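AAEL008620-PA odorant-binding protein (Aedes aegypti, PDB 5V13) binds juvenile hormone specifically and circulates in the mosquito hemolymph as a member of the odorant-binding protein family. Local coordinates at residues Gln90-Phe95 / Ala104-Ala109; Ala130-Tyr133 / Thr139-Arg142; Cys195-Phe200 / Arg240-Cys245; Glu213-Tyr218 / Ala229-Ser234. All coordinates share one frame; numbering follows the deposited sequence.

The four contacts divide between opposite sides of a largely helical chain. Contacts 1 and 2 adjoin on one side, where Leu105 packs against Phe132 and Thr139, so helices 84-94, 99-113, 122-135 and 137-143 form one cluster. Contacts 3 and 4 lie across the chain's centre from these, their own centres 12 Å apart, and are linked by the Cys232-Cys245 disulfide and by Leu242. Contact 1 is partly buried and mixes a loose ion pair with one apolar touch. Contacts 2 to 4 are buried: contact 2 is aliphatic against aromatic beside the hormone, contact 3 sets a ring against a helix, and contact 4 seats a turn's tyrosine on a helix.

Contact 1: residues Gln90-Phe95 / Ala104-Ala109; sequences QAESFF and ALKNNA
Glu92 OE1 faces the end of Lys106 between the two helices, where both residues are partly exposed, in a long salt bridge of 3.7 Å to Lys106 NZ. Across the contact Lys106 CE comes closer than NZ, 3.3 Å from Glu92 OE1, and Glu92 CG also lies near Lys106 CE at 3.7 Å. The carboxylate therefore meets the last methylene as much as the ammonium group, and the attraction is probably modest and diffuse. Both chains start with CG beside the backbone N (chi1 -69° for Glu92 and -76° for Lys106) and run extended from there, which carries their ends out of the two helices until they cross at about a right angle.

Deeper in, the methyl of Ala91 points at the second helix and meets one branch of Leu105, with Ala91 CB 4.0 Å from Leu105 CD2. These two residues are also where the backbones come nearest, their CA atoms 8.0 Å apart, a spacing that the small alanine permits. Met143 of helix 137-143 touches both Ala91 and Leu105, so a third helix closes over the apolar seam, while the Lys106 side chain also touches Val88, one turn before Glu92 on helix 84-94. The side chain of Leu105 is about 10 Å from the bound hormone.

The helices run antiparallel, and the turn between them starts as Phe95 departs from helical geometry. The result is a helical hairpin, apolar inside and bridged by charges at its rim, set within the PBP/GOBP helical fold.

Contact 2: residues Ala130-Tyr133 / Thr139-Arg142; sequences ATFY and TILR. With JH3 (methyl (2E,6E)-9-[(2R)-3,3-dimethyloxiran-2-yl]-3,7-dimethylnona-2,6-dienoate), chain E.
Phe132 meets Ile140 obliquely, Phe132 CE2 lying 3.6 Å from Ile140 CD1. Its CG stands anti to the backbone N (chi1 -180°), which swings the ring toward helix 137-143 although its CB does not point there. Phe87, in an edge-to-face pair, and Leu105 back the ring from the neighbouring helices.

Tyr133 follows with the same first torsion and likewise approaches the same methyl at a slant, Tyr133 CD1 being 3.8 Å from Ile140 CD1. The delta methyl of Ile140 is thus wedged between two successive aromatic rings. Further along its ring, Tyr133 CE1 comes within 3.7 Å of the epoxide oxygen O3 of JH3. Ile140 contributes its other branch to the same oxygen, with Ile140 CG2 3.9 Å from JH3 O3. Both are van der Waals approaches; Tyr129 OH makes a hydrogen bond to the ligand. The phenol of Tyr133 is bonded to the backbone oxygen of Trp53, which fixes the ring's outer end while its OH still passes 3.8 Å from the JH3 methyl C7'. Two consecutive helices therefore meet through Ile140 and together form a wall of the juvenile hormone pocket at its epoxide end.

Contact 3: residues Cys195-Phe200 / Arg240-Cys245; sequences CVFRGF and RQLYNC
Helix 190-199 and helix 239-247 pack together in the part of the chain remote from the hormone, and Phe197 bridges them by reaching over to Leu242 and Tyr243. The backbones stay well apart, with 9.0 Å between the CA atoms of Phe197 and Tyr243, and the phenylalanine ring fills the distance. Its CG lies beside the backbone N (chi1 -72°), a setting that sends the ring outward from its own helix to the second one.

Three ring carbons, CD2, CE2 and CZ, do the touching. Phe197 CE2 comes 3.8 Å from Tyr243 N, an approach at the ring edge close to its plane, and the same CE2 sits 3.9 Å from Tyr243 CB. Phe197 CZ lies 4.0 Å from Tyr243 CB, so two adjacent ring carbons rest on the stem of the tyrosine. On the neighbouring residue, one methyl of Leu242 meets the ring obliquely, with Leu242 CD2 3.9 Å from Phe197 CD2. The end of Tyr243 leads away from Phe197; its side chain touches Leu193 and Pro188, and its hydroxyl bonds to Arg247. The Trp202 ring also meets that of Phe197, with the planes at a shallow angle, and the disulfide from Cys195 to Cys173 ties helix 190-199 to helix 169-177.

No hydrogen bond joins the two segments, and all three touching residues are buried. The chemistry here is apolar, one phenylalanine ring set against a leucine methyl and the backbone and CB of a tyrosine, with dispersion and the exclusion of water its probable source of stability.

Contact 4: residues Glu213-Tyr218 / Ala229-Ser234; sequences EIRRDY and ADYCGS
Tyr231 lays its ring flat on the start of the Arg215 side chain: Arg215 CB stands 3.9 Å from the centroid of the Tyr231 ring, 10° off the ring normal, in a CH-pi contact. Further out, Arg215 CG approaches a ring carbon, 3.5 Å from Tyr231 CE2, and the chain then bends at chi3 so that the guanidinium is turned steeply to the ring plane and its NH2 bonds to Asn212. One edge of Tyr231 points to the face of Tyr218 in an offset edge-to-face pair with the planes at 72°. The closest approach there is Tyr218 CB to Tyr231 CE1, 3.6 Å. Ile214 CG2 approaches the ring obliquely, 4.0 Å from Tyr231 CD1, the two side chains running in opposite senses.

The ring is presented by a type I' beta turn from Asp230 to Gly233, whose two central residues, Tyr231 and Cys232, both take left-handed backbone conformations, and from this turn the side chain of Tyr231 points toward helix 211-220.

Asp230 braces this turn. Its OD1 accepts from Cys232 N at 3.1 Å, forming an Asx turn, with the donor above the carboxylate plane. Its OD2 receives two donors from Ser234: the backbone N at 3.1 Å, and the hydroxyl, met by the syn lone pair of the carboxylate oxygen, with Ser234 OG 3.2 Å from Asp230 OD2. Beyond, Cys232 is tied by its disulfide to helix 239-247, while Leu254 and Val257 of helix 251-264 pack on Tyr218.

Contact 1: residues Gln90-Phe95 / Ala104-Ala109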
# COMPACT_ATOMS: atom_id res chain seq x y z
N GLN B 90 15.12 5.52 -16.74
CA GLN B 90 14.86 5.73 -15.32
C GLN B 90 14.35 7.14 -15.05
O GLN B 90 13.41 7.32 -14.26
CB GLN B 90 16.13 5.48 -14.50
CG GLN B 90 15.90 5.43 -12.98
CD GLN B 90 15.34 4.08 -12.52
OE1 GLN B 90 15.51 3.07 -13.20
NE2 GLN B 90 14.66 4.07 -11.37
N ALA B 91 14.96 8.14 -15.68
CA ALA B 91 14.52 9.51 -15.46
C ALA B 91 13.12 9.74 -16.00
O ALA B 91 12.31 10.43 -15.36
CB ALA B 91 15.50 10.49 -16.11
N GLU B 92 12.80 9.16 -17.16
CA GLU B 92 11.46 9.33 -17.71
C GLU B 92 10.38 8.75 -16.80
O GLU B 92 9.27 9.28 -16.73
CB GLU B 92 11.40 8.71 -19.10
CG GLU B 92 12.22 9.47 -20.14
CD GLU B 92 12.27 8.79 -21.51
OE1 GLU B 92 12.66 9.45 -22.49
OE2 GLU B 92 11.94 7.58 -21.60
N SER B 93 10.70 7.67 -16.09
CA SER B 93 9.71 7.03 -15.23
C SER B 93 9.58 7.72 -13.88
O SER B 93 8.48 7.76 -13.33
CB SER B 93 10.06 5.55 -15.03
OG SER B 93 9.18 4.95 -14.10
N PHE B 94 10.68 8.24 -13.32
CA PHE B 94 10.70 8.61 -11.91
C PHE B 94 11.19 10.01 -11.58
O PHE B 94 11.29 10.34 -10.39
CB PHE B 94 11.54 7.61 -11.10
CG PHE B 94 10.92 6.24 -10.96
CD1 PHE B 94 9.71 6.06 -10.30
CD2 PHE B 94 11.56 5.12 -11.48
CE1 PHE B 94 9.13 4.80 -10.19
CE2 PHE B 94 11.00 3.85 -11.36
CZ PHE B 94 9.78 3.69 -10.70
N PHE B 95 11.51 10.85 -12.56
CA PHE B 95 11.91 12.23 -12.26
C PHE B 95 10.88 13.19 -12.84
O PHE B 95 10.83 13.40 -14.06
CB PHE B 95 13.31 12.54 -12.80
CG PHE B 95 13.78 13.92 -12.44
CD1 PHE B 95 14.22 14.19 -11.15
CD2 PHE B 95 13.76 14.94 -13.36
CE1 PHE B 95 14.64 15.46 -10.80
CE2 PHE B 95 14.19 16.22 -13.02
CZ PHE B 95 14.63 16.48 -11.73
N ALA B 104 18.01 18.03 -19.76
CA ALA B 104 19.47 18.08 -19.69
C ALA B 104 20.06 16.69 -19.52
O ALA B 104 21.04 16.34 -20.20
CB ALA B 104 19.92 18.99 -18.54
N LEU B 105 19.49 15.88 -18.64
CA LEU B 105 19.96 14.50 -18.50
C LEU B 105 19.83 13.74 -19.81
O LEU B 105 20.77 13.06 -20.24
CB LEU B 105 19.22 13.80 -17.36
CG LEU B 105 19.72 12.41 -16.96
CD1 LEU B 105 19.58 12.15 -15.46
CD2 LEU B 105 19.00 11.32 -17.75
N LYS B 106 18.68 13.87 -20.49
CA LYS B 106 18.52 13.23 -21.79
C LYS B 106 19.61 13.64 -22.78
O LYS B 106 20.13 12.80 -23.52
CB LYS B 106 17.15 13.55 -22.36
CG LYS B 106 16.01 12.79 -21.73
CD LYS B 106 14.72 13.10 -22.46
CE LYS B 106 13.53 12.50 -21.75
NZ LYS B 106 12.28 13.14 -22.26
N ASN B 107 19.96 14.93 -22.82
CA ASN B 107 20.97 15.38 -23.78
C ASN B 107 22.37 14.92 -23.39
O ASN B 107 23.22 14.70 -24.27
CB ASN B 107 20.95 16.91 -23.90
CG ASN B 107 19.63 17.44 -24.43
OD1 ASN B 107 18.82 16.70 -24.97
ND2 ASN B 107 19.41 18.74 -24.27
N ASN B 108 22.65 14.78 -22.10
CA ASN B 108 24.01 14.54 -21.63
C ASN B 108 24.37 13.07 -21.46
O ASN B 108 25.56 12.73 -21.45
CB ASN B 108 24.25 15.24 -20.29
CG ASN B 108 24.48 16.74 -20.44
OD1 ASN B 108 25.04 17.21 -21.43
ND2 ASN B 108 24.07 17.49 -19.43
N ALA B 109 23.37 12.19 -21.31
CA ALA B 109 23.64 10.80 -20.93
C ALA B 109 24.57 10.11 -21.92
O ALA B 109 25.61 9.56 -21.53
CB ALA B 109 22.32 10.03 -20.80

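Contact 2: residues Ala130-Tyr133 / Thr139-Arg142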
# COMPACT_ATOMS: atom_id res chain seq x y z
N ALA B 130 32.05 9.72 -13.49
CA ALA B 130 32.21 10.86 -12.59
C ALA B 130 31.56 12.13 -13.13
O ALA B 130 30.83 12.82 -12.40
CB ALA B 130 33.70 11.10 -12.31
N THR B 131 31.79 12.46 -14.41
CA THR B 131 31.28 13.73 -14.96
C THR B 131 29.76 13.75 -14.97
O THR B 131 29.12 14.72 -14.54
CB THR B 131 31.83 13.97 -16.37
OG1 THR B 131 33.26 14.15 -16.32
CG2 THR B 131 31.22 15.23 -16.97
N PHE B 132 29.15 12.67 -15.47
CA PHE B 132 27.69 12.57 -15.48
C PHE B 132 27.12 12.65 -14.07
O PHE B 132 26.11 13.32 -13.83
CB PHE B 132 27.29 11.25 -16.15
CG PHE B 132 25.80 11.02 -16.23
CD1 PHE B 132 25.04 11.67 -17.19
CD2 PHE B 132 25.17 10.11 -15.38
CE1 PHE B 132 23.67 11.46 -17.27
CE2 PHE B 132 23.81 9.88 -15.46
CZ PHE B 132 23.05 10.55 -16.41
N TYR B 133 27.75 11.95 -13.14
CA TYR B 133 27.23 11.94 -11.78
C TYR B 133 27.31 13.32 -11.14
O TYR B 133 26.40 13.73 -10.40
CB TYR B 133 27.98 10.91 -10.95
CG TYR B 133 27.38 10.69 -9.58
CD1 TYR B 133 26.18 10.01 -9.43
CD2 TYR B 133 28.03 11.14 -8.43
CE1 TYR B 133 25.62 9.81 -8.19
CE2 TYR B 133 27.48 10.95 -7.19
CZ TYR B 133 26.28 10.27 -7.07
OH TYR B 133 25.74 10.06 -5.83
N THR B 139 19.34 14.88 -9.72
CA THR B 139 18.38 14.17 -10.56
C THR B 139 18.54 12.66 -10.43
O THR B 139 17.55 11.94 -10.28
CB THR B 139 18.54 14.61 -12.02
OG1 THR B 139 18.24 16.00 -12.15
CG2 THR B 139 17.62 13.81 -12.95
N ILE B 140 19.79 12.17 -10.45
CA ILE B 140 20.06 10.74 -10.29
C ILE B 140 19.56 10.24 -8.93
O ILE B 140 18.91 9.20 -8.83
CB ILE B 140 21.57 10.47 -10.45
CG1 ILE B 140 22.01 10.82 -11.87
CG2 ILE B 140 21.94 9.03 -10.04
CD1 ILE B 140 23.55 10.98 -11.99
N LEU B 141 19.90 10.96 -7.87
CA LEU B 141 19.43 10.61 -6.53
C LEU B 141 17.92 10.41 -6.53
O LEU B 141 17.41 9.39 -6.05
CB LEU B 141 19.83 11.72 -5.55
CG LEU B 141 19.54 11.68 -4.05
CD1 LEU B 141 20.39 12.76 -3.37
CD2 LEU B 141 18.06 11.89 -3.69
N ARG B 142 17.19 11.37 -7.09
CA ARG B 142 15.73 11.30 -7.00
C ARG B 142 15.16 10.15 -7.83
O ARG B 142 14.26 9.45 -7.37
CB ARG B 142 15.15 12.65 -7.42
CG ARG B 142 13.70 12.79 -7.05
CD ARG B 142 13.36 14.23 -6.76
NE ARG B 142 12.07 14.29 -6.08
CZ ARG B 142 11.52 15.40 -5.62
NH1 ARG B 142 12.13 16.57 -5.76
NH2 ARG B 142 10.34 15.33 -5.01
C1 JH3 E . 21.38 3.38 1.19
O2 JH3 E . 20.45 4.15 1.41
O1 JH3 E . 21.45 2.18 1.98
CM JH3 E . 20.40 1.90 2.91
C2 JH3 E . 22.42 3.59 0.17
C3 JH3 E . 22.55 4.64 -0.65
C3' JH3 E . 21.63 5.83 -0.65
C4 JH3 E . 23.70 4.58 -1.63
C5 JH3 E . 23.21 5.07 -2.99
C6 JH3 E . 24.18 4.60 -4.06
C7 JH3 E . 25.17 5.37 -4.54
C7' JH3 E . 25.40 6.75 -3.99
C8 JH3 E . 26.07 4.79 -5.62
C9 JH3 E . 25.96 5.57 -6.94
CA JH3 E . 24.52 5.77 -7.39
O3 JH3 E . 24.41 6.35 -8.71
CB JH3 E . 24.10 4.95 -8.62
CB' JH3 E . 22.62 4.56 -8.59
CC JH3 E . 25.11 4.07 -9.33

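Contact 3: residues Cys195-Phe200 / Arg240-Cys245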
# COMPACT_ATOMS: atom_id res chain seq x y z
N CYS B 195 9.13 -16.31 -10.14
CA CYS B 195 9.01 -15.10 -9.34
C CYS B 195 9.82 -15.21 -8.05
O CYS B 195 10.55 -14.28 -7.68
CB CYS B 195 7.53 -14.82 -9.02
SG CYS B 195 7.22 -13.37 -7.93
N VAL B 196 9.71 -16.34 -7.35
CA VAL B 196 10.38 -16.50 -6.06
C VAL B 196 11.89 -16.52 -6.26
O VAL B 196 12.64 -15.82 -5.58
CB VAL B 196 9.90 -17.76 -5.34
CG1 VAL B 196 10.76 -18.01 -4.09
CG2 VAL B 196 8.44 -17.64 -4.94
N PHE B 197 12.36 -17.35 -7.20
CA PHE B 197 13.80 -17.51 -7.40
C PHE B 197 14.45 -16.21 -7.87
O PHE B 197 15.58 -15.90 -7.48
CB PHE B 197 14.07 -18.63 -8.40
CG PHE B 197 13.80 -20.01 -7.85
CD1 PHE B 197 13.62 -20.22 -6.49
CD2 PHE B 197 13.72 -21.10 -8.70
CE1 PHE B 197 13.39 -21.50 -5.98
CE2 PHE B 197 13.48 -22.38 -8.20
CZ PHE B 197 13.31 -22.57 -6.85
N ARG B 198 13.75 -15.43 -8.71
CA ARG B 198 14.30 -14.14 -9.11
C ARG B 198 14.28 -13.13 -7.97
O ARG B 198 15.18 -12.29 -7.89
CB ARG B 198 13.54 -13.58 -10.32
CG ARG B 198 13.83 -14.34 -11.60
CD ARG B 198 13.09 -13.79 -12.80
NE ARG B 198 13.40 -14.57 -14.00
CZ ARG B 198 14.28 -14.20 -14.93
NH1 ARG B 198 14.92 -13.03 -14.82
NH2 ARG B 198 14.51 -14.97 -15.98
N GLY B 199 13.27 -13.19 -7.10
CA GLY B 199 13.28 -12.35 -5.92
C GLY B 199 14.41 -12.69 -4.96
O GLY B 199 15.02 -11.80 -4.36
N PHE B 200 14.69 -13.99 -4.80
CA PHE B 200 15.82 -14.45 -3.99
C PHE B 200 17.17 -14.22 -4.69
O PHE B 200 18.21 -14.42 -4.06
CB PHE B 200 15.68 -15.96 -3.68
CG PHE B 200 14.58 -16.31 -2.68
CD1 PHE B 200 13.74 -15.33 -2.16
CD2 PHE B 200 14.40 -17.64 -2.27
CE1 PHE B 200 12.73 -15.66 -1.23
CE2 PHE B 200 13.39 -17.98 -1.35
CZ PHE B 200 12.55 -16.99 -0.83
N ARG B 240 11.63 -24.20 -13.38
CA ARG B 240 11.19 -25.56 -13.07
C ARG B 240 12.38 -26.50 -12.92
O ARG B 240 12.41 -27.33 -12.01
CB ARG B 240 10.24 -26.06 -14.16
CG ARG B 240 9.89 -27.53 -14.09
CD ARG B 240 8.80 -27.81 -13.07
NE ARG B 240 7.56 -27.12 -13.40
CZ ARG B 240 6.55 -26.97 -12.55
NH1 ARG B 240 6.64 -27.46 -11.32
NH2 ARG B 240 5.45 -26.32 -12.92
N GLN B 241 13.38 -26.37 -13.81
CA GLN B 241 14.53 -27.27 -13.77
C GLN B 241 15.34 -27.08 -12.49
O GLN B 241 15.80 -28.06 -11.89
CB GLN B 241 15.43 -27.05 -14.98
CG GLN B 241 14.88 -27.63 -16.28
CD GLN B 241 13.56 -27.00 -16.68
OE1 GLN B 241 13.43 -25.77 -16.71
NE2 GLN B 241 12.57 -27.84 -16.94
N LEU B 242 15.55 -25.83 -12.07
CA LEU B 242 16.28 -25.60 -10.83
C LEU B 242 15.51 -26.15 -9.63
O LEU B 242 16.09 -26.83 -8.77
CB LEU B 242 16.54 -24.11 -10.65
CG LEU B 242 17.22 -23.72 -9.34
CD1 LEU B 242 18.56 -24.44 -9.21
CD2 LEU B 242 17.41 -22.21 -9.32
N TYR B 243 14.21 -25.87 -9.57
CA TYR B 243 13.38 -26.39 -8.49
C TYR B 243 13.43 -27.92 -8.43
O TYR B 243 13.68 -28.50 -7.37
CB TYR B 243 11.94 -25.90 -8.65
CG TYR B 243 10.97 -26.52 -7.66
CD1 TYR B 243 10.83 -26.01 -6.38
CD2 TYR B 243 10.22 -27.64 -8.02
CE1 TYR B 243 9.94 -26.59 -5.47
CE2 TYR B 243 9.33 -28.22 -7.13
CZ TYR B 243 9.19 -27.69 -5.86
OH TYR B 243 8.31 -28.27 -4.98
N ASN B 244 13.24 -28.59 -9.58
CA ASN B 244 13.29 -30.05 -9.60
C ASN B 244 14.66 -30.56 -9.17
O ASN B 244 14.76 -31.58 -8.48
CB ASN B 244 12.94 -30.58 -11.00
CG ASN B 244 11.46 -30.44 -11.34
OD1 ASN B 244 10.62 -30.33 -10.46
ND2 ASN B 244 11.15 -30.48 -12.63
N CYS B 245 15.73 -29.87 -9.57
CA CYS B 245 17.06 -30.34 -9.20
C CYS B 245 17.28 -30.20 -7.69
O CYS B 245 17.77 -31.13 -7.05
CB CYS B 245 18.12 -29.58 -9.99
SG CYS B 245 19.84 -30.01 -9.54

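Contact 4: residues Glu213-Tyr218 / Ala229-Ser234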
# COMPACT_ATOMS: atom_id res chain seq x y z
N GLU B 213 24.54 -17.70 -4.42
CA GLU B 213 23.39 -17.26 -3.62
C GLU B 213 22.64 -18.44 -3.02
O GLU B 213 22.26 -18.42 -1.85
CB GLU B 213 22.45 -16.40 -4.47
CG GLU B 213 21.41 -15.61 -3.67
CD GLU B 213 22.02 -14.44 -2.88
OE1 GLU B 213 23.15 -14.01 -3.20
OE2 GLU B 213 21.36 -13.95 -1.94
N ILE B 214 22.41 -19.49 -3.83
CA ILE B 214 21.74 -20.69 -3.33
C ILE B 214 22.55 -21.31 -2.19
O ILE B 214 22.01 -21.63 -1.13
CB ILE B 214 21.52 -21.71 -4.47
CG1 ILE B 214 20.63 -21.10 -5.56
CG2 ILE B 214 20.90 -22.99 -3.91
CD1 ILE B 214 20.68 -21.85 -6.91
N ARG B 215 23.86 -21.51 -2.41
CA ARG B 215 24.69 -22.09 -1.36
C ARG B 215 24.65 -21.24 -0.09
O ARG B 215 24.50 -21.76 1.02
CB ARG B 215 26.13 -22.27 -1.85
CG ARG B 215 27.06 -22.88 -0.80
CD ARG B 215 28.44 -23.17 -1.39
NE ARG B 215 29.07 -21.95 -1.89
CZ ARG B 215 29.27 -21.67 -3.17
NH1 ARG B 215 28.89 -22.53 -4.11
NH2 ARG B 215 29.85 -20.53 -3.52
N ARG B 216 24.76 -19.92 -0.24
CA ARG B 216 24.69 -19.01 0.90
C ARG B 216 23.40 -19.21 1.71
O ARG B 216 23.44 -19.30 2.94
CB ARG B 216 24.81 -17.57 0.38
CG ARG B 216 24.55 -16.44 1.35
CD ARG B 216 24.68 -15.11 0.60
NE ARG B 216 23.66 -14.14 0.96
CZ ARG B 216 23.90 -13.00 1.60
NH1 ARG B 216 25.14 -12.67 1.95
NH2 ARG B 216 22.90 -12.17 1.90
N ASP B 217 22.26 -19.30 1.02
CA ASP B 217 20.99 -19.47 1.73
C ASP B 217 20.87 -20.86 2.34
O ASP B 217 20.31 -21.01 3.44
CB ASP B 217 19.83 -19.18 0.79
CG ASP B 217 19.68 -17.70 0.51
OD1 ASP B 217 20.28 -16.90 1.27
OD2 ASP B 217 18.95 -17.33 -0.43
N TYR B 218 21.39 -21.89 1.66
CA TYR B 218 21.38 -23.22 2.26
C TYR B 218 22.21 -23.24 3.53
O TYR B 218 21.76 -23.75 4.57
CB TYR B 218 21.89 -24.27 1.26
CG TYR B 218 20.77 -25.00 0.54
CD1 TYR B 218 20.03 -24.36 -0.45
CD2 TYR B 218 20.45 -26.32 0.86
CE1 TYR B 218 19.00 -25.01 -1.11
CE2 TYR B 218 19.42 -26.99 0.20
CZ TYR B 218 18.70 -26.33 -0.78
OH TYR B 218 17.67 -26.96 -1.45
N ALA B 229 26.40 -30.99 -3.36
CA ALA B 229 27.27 -31.09 -4.53
C ALA B 229 27.39 -29.71 -5.17
O ALA B 229 27.74 -28.75 -4.47
CB ALA B 229 26.75 -32.20 -5.44
N ASP B 230 27.12 -29.56 -6.47
CA ASP B 230 27.30 -28.30 -7.17
C ASP B 230 26.17 -27.30 -6.90
O ASP B 230 26.17 -26.23 -7.51
CB ASP B 230 27.41 -28.56 -8.68
CG ASP B 230 26.13 -29.13 -9.27
OD1 ASP B 230 25.34 -29.75 -8.51
OD2 ASP B 230 25.91 -28.96 -10.49
N TYR B 231 25.23 -27.63 -6.01
CA TYR B 231 24.06 -26.79 -5.76
C TYR B 231 23.28 -26.50 -7.04
O TYR B 231 22.71 -25.41 -7.20
CB TYR B 231 24.43 -25.48 -5.05
CG TYR B 231 24.69 -25.69 -3.57
CD1 TYR B 231 23.64 -25.65 -2.66
CD2 TYR B 231 25.97 -25.95 -3.10
CE1 TYR B 231 23.86 -25.86 -1.31
CE2 TYR B 231 26.20 -26.16 -1.75
CZ TYR B 231 25.15 -26.11 -0.86
OH TYR B 231 25.38 -26.32 0.48
N CYS B 232 23.26 -27.47 -7.96
CA CYS B 232 22.44 -27.43 -9.16
C CYS B 232 22.91 -26.37 -10.15
O CYS B 232 22.13 -25.89 -10.97
CB CYS B 232 20.95 -27.24 -8.82
SG CYS B 232 20.20 -28.69 -8.00
N GLY B 233 24.19 -26.00 -10.09
CA GLY B 233 24.75 -25.13 -11.12
C GLY B 233 24.73 -25.74 -12.50
O GLY B 233 24.75 -25.01 -13.50
N SER B 234 24.67 -27.08 -12.58
CA SER B 234 24.63 -27.76 -13.86
C SER B 234 23.39 -27.40 -14.67
O SER B 234 23.44 -27.38 -15.90
CB SER B 234 24.69 -29.27 -13.64
OG SER B 234 23.72 -29.67 -12.67